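Local structure of BamaA.19900.a (Balamuthia mandrillaris, 6VZZ) at residues Arg49-Gln63 and Asn379-Gly391. The protein binds glucose and, as a glucokinase of the actin-like ATPase clan, probably catalyses its ATP-dependent phosphorylation to glucose 6-phosphate. Sequence-based numbering, arbitrary orientation.
Sequences RLALARAEDHDTFLQ and NLNLHGALYVARG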
loop_
_atom_site.group_PDB
_atom_site.type_symbol
_atom_site.label_atom_id
_atom_site.label_comp_id
_atom_site.label_asym_id
_atom_site.label_seq_id
_atom_site.Cartn_x
_atom_site.Cartn_y
_atom_site.Cartn_z
ATOM N N ARG A 49 19.135 0.980 20.388
ATOM C CA ARG A 49 19.364 2.168 21.188
ATOM C C ARG A 49 18.248 2.298 22.210
ATOM O O ARG A 49 17.103 1.910 21.951
ATOM C CB ARG A 49 19.427 3.413 20.314
ATOM C CG ARG A 49 20.591 3.404 19.349
ATOM C CD ARG A 49 20.495 4.537 18.342
ATOM N NE ARG A 49 21.793 4.827 17.730
ATOM C CZ ARG A 49 22.295 4.172 16.682
ATOM N NH1 ARG A 49 21.609 3.182 16.122
ATOM N NH2 ARG A 49 23.484 4.505 16.199
ATOM N N LEU A 50 18.587 2.830 23.381
ATOM C CA LEU A 50 17.622 3.017 24.451
ATOM C C LEU A 50 17.749 4.439 24.956
ATOM O O LEU A 50 18.860 4.971 25.053
ATOM C CB LEU A 50 17.839 2.010 25.595
ATOM C CG LEU A 50 16.763 1.931 26.683
ATOM C CD1 LEU A 50 16.610 0.518 27.187
ATOM C CD2 LEU A 50 17.076 2.860 27.834
ATOM N N ALA A 51 16.613 5.054 25.276
ATOM C CA ALA A 51 16.608 6.437 25.718
ATOM C C ALA A 51 15.532 6.639 26.771
ATOM O O ALA A 51 14.565 5.877 26.860
ATOM C CB ALA A 51 16.385 7.406 24.551
ATOM N N LEU A 52 15.716 7.689 27.566
ATOM C CA LEU A 52 14.761 8.106 28.576
ATOM C C LEU A 52 14.352 9.549 28.323
ATOM O O LEU A 52 15.129 10.351 27.795
ATOM C CB LEU A 52 15.343 7.991 29.981
ATOM C CG LEU A 52 16.093 6.716 30.336
ATOM C CD1 LEU A 52 16.698 6.866 31.723
ATOM C CD2 LEU A 52 15.186 5.490 30.259
ATOM N N ALA A 53 13.120 9.870 28.705
ATOM C CA ALA A 53 12.654 11.248 28.686
ATOM C C ALA A 53 11.667 11.439 29.829
ATOM O O ALA A 53 10.841 10.562 30.098
ATOM C CB ALA A 53 12.008 11.617 27.347
ATOM N N ARG A 54 11.776 12.573 30.514
ATOM C CA ARG A 54 10.841 12.873 31.583
ATOM C C ARG A 54 9.519 13.351 30.996
ATOM O O ARG A 54 9.402 13.631 29.803
ATOM C CB ARG A 54 11.421 13.924 32.531
ATOM C CG ARG A 54 12.674 13.485 33.268
ATOM C CD ARG A 54 13.331 14.656 33.963
ATOM N NE ARG A 54 13.772 15.655 33.000
ATOM C CZ ARG A 54 14.233 16.859 33.322
ATOM N NH1 ARG A 54 14.314 17.219 34.596
ATOM N NH2 ARG A 54 14.606 17.705 32.364
ATOM N N ALA A 55 8.512 13.454 31.864
ATOM C CA ALA A 55 7.191 13.898 31.429
ATOM C C ALA A 55 7.243 15.259 30.743
ATOM O O ALA A 55 6.503 15.503 29.784
ATOM C CB ALA A 55 6.243 13.944 32.627
ATOM N N GLU A 56 8.113 16.156 31.212
ATOM C CA GLU A 56 8.161 17.521 30.695
ATOM C C GLU A 56 9.146 17.713 29.545
ATOM O O GLU A 56 9.090 18.747 28.873
ATOM C CB GLU A 56 8.504 18.508 31.818
ATOM C CG GLU A 56 9.909 18.366 32.373
ATOM C CD GLU A 56 9.980 17.448 33.584
ATOM O OE1 GLU A 56 9.240 16.431 33.625
ATOM O OE2 GLU A 56 10.778 17.749 34.501
ATOM N N ASP A 57 10.048 16.765 29.310
ATOM C CA ASP A 57 10.917 16.793 28.136
ATOM C C ASP A 57 10.076 16.444 26.917
ATOM O O ASP A 57 9.810 15.272 26.645
ATOM C CB ASP A 57 12.067 15.802 28.287
ATOM C CG ASP A 57 12.915 16.064 29.504
ATOM O OD1 ASP A 57 13.006 17.235 29.946
ATOM O OD2 ASP A 57 13.498 15.084 30.016
ATOM N N HIS A 58 9.657 17.448 26.158
ATOM C CA HIS A 58 8.710 17.179 25.084
ATOM C C HIS A 58 9.359 16.968 23.725
ATOM O O HIS A 58 8.791 16.261 22.889
ATOM C CB HIS A 58 7.680 18.309 24.997
ATOM C CG HIS A 58 6.537 18.141 25.947
ATOM N ND1 HIS A 58 6.054 19.170 26.726
ATOM C CD2 HIS A 58 5.785 17.054 26.250
ATOM C CE1 HIS A 58 5.053 18.726 27.466
ATOM N NE2 HIS A 58 4.869 17.446 27.195
ATOM N N ASP A 59 10.532 17.550 23.483
ATOM C CA ASP A 59 11.206 17.412 22.200
ATOM C C ASP A 59 12.644 16.930 22.350
ATOM O O ASP A 59 13.407 16.979 21.379
ATOM C CB ASP A 59 11.172 18.740 21.436
ATOM C CG ASP A 59 11.522 19.918 22.314
ATOM O OD1 ASP A 59 11.905 19.684 23.483
ATOM O OD2 ASP A 59 11.404 21.072 21.846
ATOM N N THR A 60 13.029 16.458 23.532
ATOM C CA THR A 60 14.401 16.066 23.798
ATOM C C THR A 60 14.384 14.742 24.549
ATOM O O THR A 60 13.345 14.304 25.049
ATOM C CB THR A 60 15.132 17.169 24.579
ATOM O OG1 THR A 60 16.548 17.051 24.389
ATOM C CG2 THR A 60 14.803 17.090 26.065
ATOM N N PHE A 61 15.537 14.080 24.605
ATOM C CA PHE A 61 15.649 12.867 25.405
ATOM C C PHE A 61 17.118 12.585 25.692
ATOM O O PHE A 61 18.019 13.219 25.142
ATOM C CB PHE A 61 14.988 11.664 24.721
ATOM C CG PHE A 61 15.530 11.360 23.355
ATOM C CD1 PHE A 61 16.757 10.739 23.197
ATOM C CD2 PHE A 61 14.805 11.687 22.227
ATOM C CE1 PHE A 61 17.265 10.471 21.931
ATOM C CE2 PHE A 61 15.299 11.412 20.955
ATOM C CZ PHE A 61 16.532 10.807 20.806
ATOM N N LEU A 62 17.340 11.595 26.548
ATOM C CA LEU A 62 18.668 11.193 26.994
ATOM C C LEU A 62 18.945 9.782 26.486
ATOM O O LEU A 62 18.297 8.823 26.922
ATOM C CB LEU A 62 18.746 11.254 28.518
ATOM C CG LEU A 62 20.037 10.729 29.136
ATOM C CD1 LEU A 62 21.170 11.711 28.871
ATOM C CD2 LEU A 62 19.852 10.459 30.621
ATOM N N GLN A 63 19.898 9.642 25.568
ATOM C CA GLN A 63 20.286 8.309 25.124
ATOM C C GLN A 63 21.222 7.711 26.163
ATOM O O GLN A 63 22.272 8.287 26.451
ATOM C CB GLN A 63 20.959 8.342 23.753
ATOM C CG GLN A 63 21.429 6.937 23.302
ATOM C CD GLN A 63 21.626 6.816 21.800
ATOM O OE1 GLN A 63 20.669 6.918 21.034
ATOM N NE2 GLN A 63 22.875 6.600 21.369
ATOM N N ASN A 379 17.319 10.675 15.946
ATOM C CA ASN A 379 16.722 9.345 15.951
ATOM C C ASN A 379 15.216 9.537 16.052
ATOM O O ASN A 379 14.646 9.670 17.131
ATOM C CB ASN A 379 17.294 8.474 17.061
ATOM C CG ASN A 379 17.121 6.993 16.763
ATOM O OD1 ASN A 379 16.175 6.602 16.084
ATOM N ND2 ASN A 379 18.040 6.170 17.243
ATOM N N LEU A 380 14.571 9.598 14.892
ATOM C CA LEU A 380 13.133 9.820 14.853
ATOM C C LEU A 380 12.380 8.655 15.472
ATOM O O LEU A 380 11.294 8.851 16.026
ATOM C CB LEU A 380 12.686 10.056 13.407
ATOM C CG LEU A 380 13.047 11.419 12.800
ATOM C CD1 LEU A 380 12.802 11.424 11.297
ATOM C CD2 LEU A 380 12.250 12.533 13.453
ATOM N N ASN A 381 12.939 7.444 15.388
ATOM C CA ASN A 381 12.321 6.283 16.018
ATOM C C ASN A 381 12.192 6.478 17.520
ATOM O O ASN A 381 11.152 6.152 18.108
ATOM C CB ASN A 381 13.144 5.029 15.727
ATOM C CG ASN A 381 13.226 4.720 14.251
ATOM O OD1 ASN A 381 12.723 5.479 13.418
ATOM N ND2 ASN A 381 13.872 3.610 13.912
ATOM N N LEU A 382 13.249 6.989 18.159
ATOM C CA LEU A 382 13.217 7.183 19.601
ATOM C C LEU A 382 12.206 8.251 19.983
ATOM O O LEU A 382 11.480 8.090 20.971
ATOM C CB LEU A 382 14.605 7.550 20.124
ATOM C CG LEU A 382 15.663 6.449 20.092
ATOM C CD1 LEU A 382 16.980 7.022 20.536
ATOM C CD2 LEU A 382 15.259 5.288 20.982
ATOM N N HIS A 383 12.143 9.345 19.213
ATOM C CA HIS A 383 11.118 10.355 19.455
ATOM C C HIS A 383 9.729 9.741 19.361
ATOM O O HIS A 383 8.877 9.974 20.226
ATOM C CB HIS A 383 11.255 11.517 18.466
ATOM C CG HIS A 383 12.326 12.499 18.823
ATOM N ND1 HIS A 383 13.568 12.499 18.223
ATOM C CD2 HIS A 383 12.339 13.522 19.708
ATOM C CE1 HIS A 383 14.300 13.478 18.724
ATOM N NE2 HIS A 383 13.578 14.112 19.630
ATOM N N GLY A 384 9.490 8.944 18.314
ATOM C CA GLY A 384 8.191 8.313 18.147
ATOM C C GLY A 384 7.864 7.364 19.281
ATOM O O GLY A 384 6.775 7.418 19.862
ATOM N N ALA A 385 8.817 6.498 19.631
ATOM C CA ALA A 385 8.591 5.571 20.734
ATOM C C ALA A 385 8.290 6.318 22.024
ATOM O O ALA A 385 7.435 5.891 22.809
ATOM C CB ALA A 385 9.797 4.652 20.916
ATOM N N LEU A 386 8.977 7.440 22.257
ATOM C CA LEU A 386 8.738 8.193 23.484
ATOM C C LEU A 386 7.396 8.913 23.447
ATOM O O LEU A 386 6.785 9.134 24.494
ATOM C CB LEU A 386 9.877 9.178 23.734
ATOM C CG LEU A 386 11.153 8.547 24.287
ATOM C CD1 LEU A 386 12.305 9.530 24.263
ATOM C CD2 LEU A 386 10.928 8.045 25.704
ATOM N N TYR A 387 6.913 9.269 22.259
ATOM C CA TYR A 387 5.565 9.809 22.157
ATOM C C TYR A 387 4.523 8.758 22.538
ATOM O O TYR A 387 3.603 9.038 23.317
ATOM C CB TYR A 387 5.337 10.335 20.742
ATOM C CG TYR A 387 3.908 10.693 20.436
ATOM C CD1 TYR A 387 3.355 11.882 20.896
ATOM C CD2 TYR A 387 3.110 9.846 19.673
ATOM C CE1 TYR A 387 2.040 12.212 20.615
ATOM C CE2 TYR A 387 1.798 10.165 19.385
ATOM C CZ TYR A 387 1.268 11.348 19.858
ATOM O OH TYR A 387 -0.037 11.662 19.574
ATOM N N VAL A 388 4.670 7.534 22.028
ATOM C CA VAL A 388 3.738 6.460 22.361
ATOM C C VAL A 388 3.829 6.080 23.838
ATOM O O VAL A 388 2.809 5.830 24.491
ATOM C CB VAL A 388 3.997 5.240 21.464
ATOM C CG1 VAL A 388 3.096 4.093 21.894
ATOM C CG2 VAL A 388 3.799 5.601 19.992
ATOM N N ALA A 389 5.046 6.011 24.386
ATOM C CA ALA A 389 5.211 5.546 25.757
ATOM C C ALA A 389 4.459 6.410 26.755
ATOM O O ALA A 389 4.155 5.943 27.860
ATOM C CB ALA A 389 6.691 5.509 26.130
ATOM N N ARG A 390 4.154 7.656 26.396
ATOM C CA ARG A 390 3.450 8.556 27.300
ATOM C C ARG A 390 1.958 8.262 27.386
ATOM O O ARG A 390 1.307 8.740 28.322
ATOM C CB ARG A 390 3.685 10.007 26.877
ATOM C CG ARG A 390 5.121 10.464 27.093
ATOM C CD ARG A 390 5.278 11.922 26.736
ATOM N NE ARG A 390 6.495 12.510 27.283
ATOM C CZ ARG A 390 7.627 12.681 26.601
ATOM N NH1 ARG A 390 8.667 13.240 27.199
ATOM N NH2 ARG A 390 7.724 12.309 25.325
ATOM N N GLY A 391 1.410 7.480 26.460
ATOM C CA GLY A 391 0.010 7.100 26.506
ATOM C C GLY A 391 -0.886 8.038 25.723
ATOM O O GLY A 391 -2.097 7.820 25.634
ATOM O OXT GLY A 391 -0.427 9.037 25.164
#
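F61 lies against three side chains of helix 380-389 and is the most heavily covered residue of segment 49-63. Its CG stands between the backbone N and the carbonyl carbon (chi1 57°), which directs the ring along the helix toward N379. CB meets L386 CD1 at 3.5 Å, and CG and CD2 remain near that same methyl. On the same side of the ring, farther along it, CE1 touches L382 CD1 at 3.7 Å, while L382 CB makes an off-centre CH-pi contact, 4.3 Å from the ring centroid. CE2 is set over one face of the H383 imidazole, offset toward its rim. With the planes at 65° and the centroids 4.7 Å apart, this is an edge-to-face pair in which F61 supplies the edge. At the tip, CZ rests on L382 CB and CD1, 3.8 Å from each.

H383 is held by both ring nitrogens. ND1 donates to N379 O at 3.2 Å, an oxygen that also accepts from the backbone N of H383 in the first turn of the helix, with N379 as N-cap; NE2 gives a weak bond to D59 O, which lies in the imidazole plane. Strand 49-54 adds small side chains: A51 CB faces L382 CD1, and A53 CB packs on L386 CD1 at 3.7 Å. Near the C-terminus R390 reaches the end of the strand, where a bond from NH1 to R54 O is doubtful because NH1 is placed too close to a neighbour.

The axes of strand 49-54 and helix 380-389 approach to 9.4 Å and cross at -49°. The C-terminal helix thus packs across one side of the mixed sheet, whose 3-2-1-4-5 strand order is consistent with the actin-like ATPase fold; L52 and L62 point away from this helix and meet helix 16-25 on the other side, and helix 146-159 flanks L380 and N381.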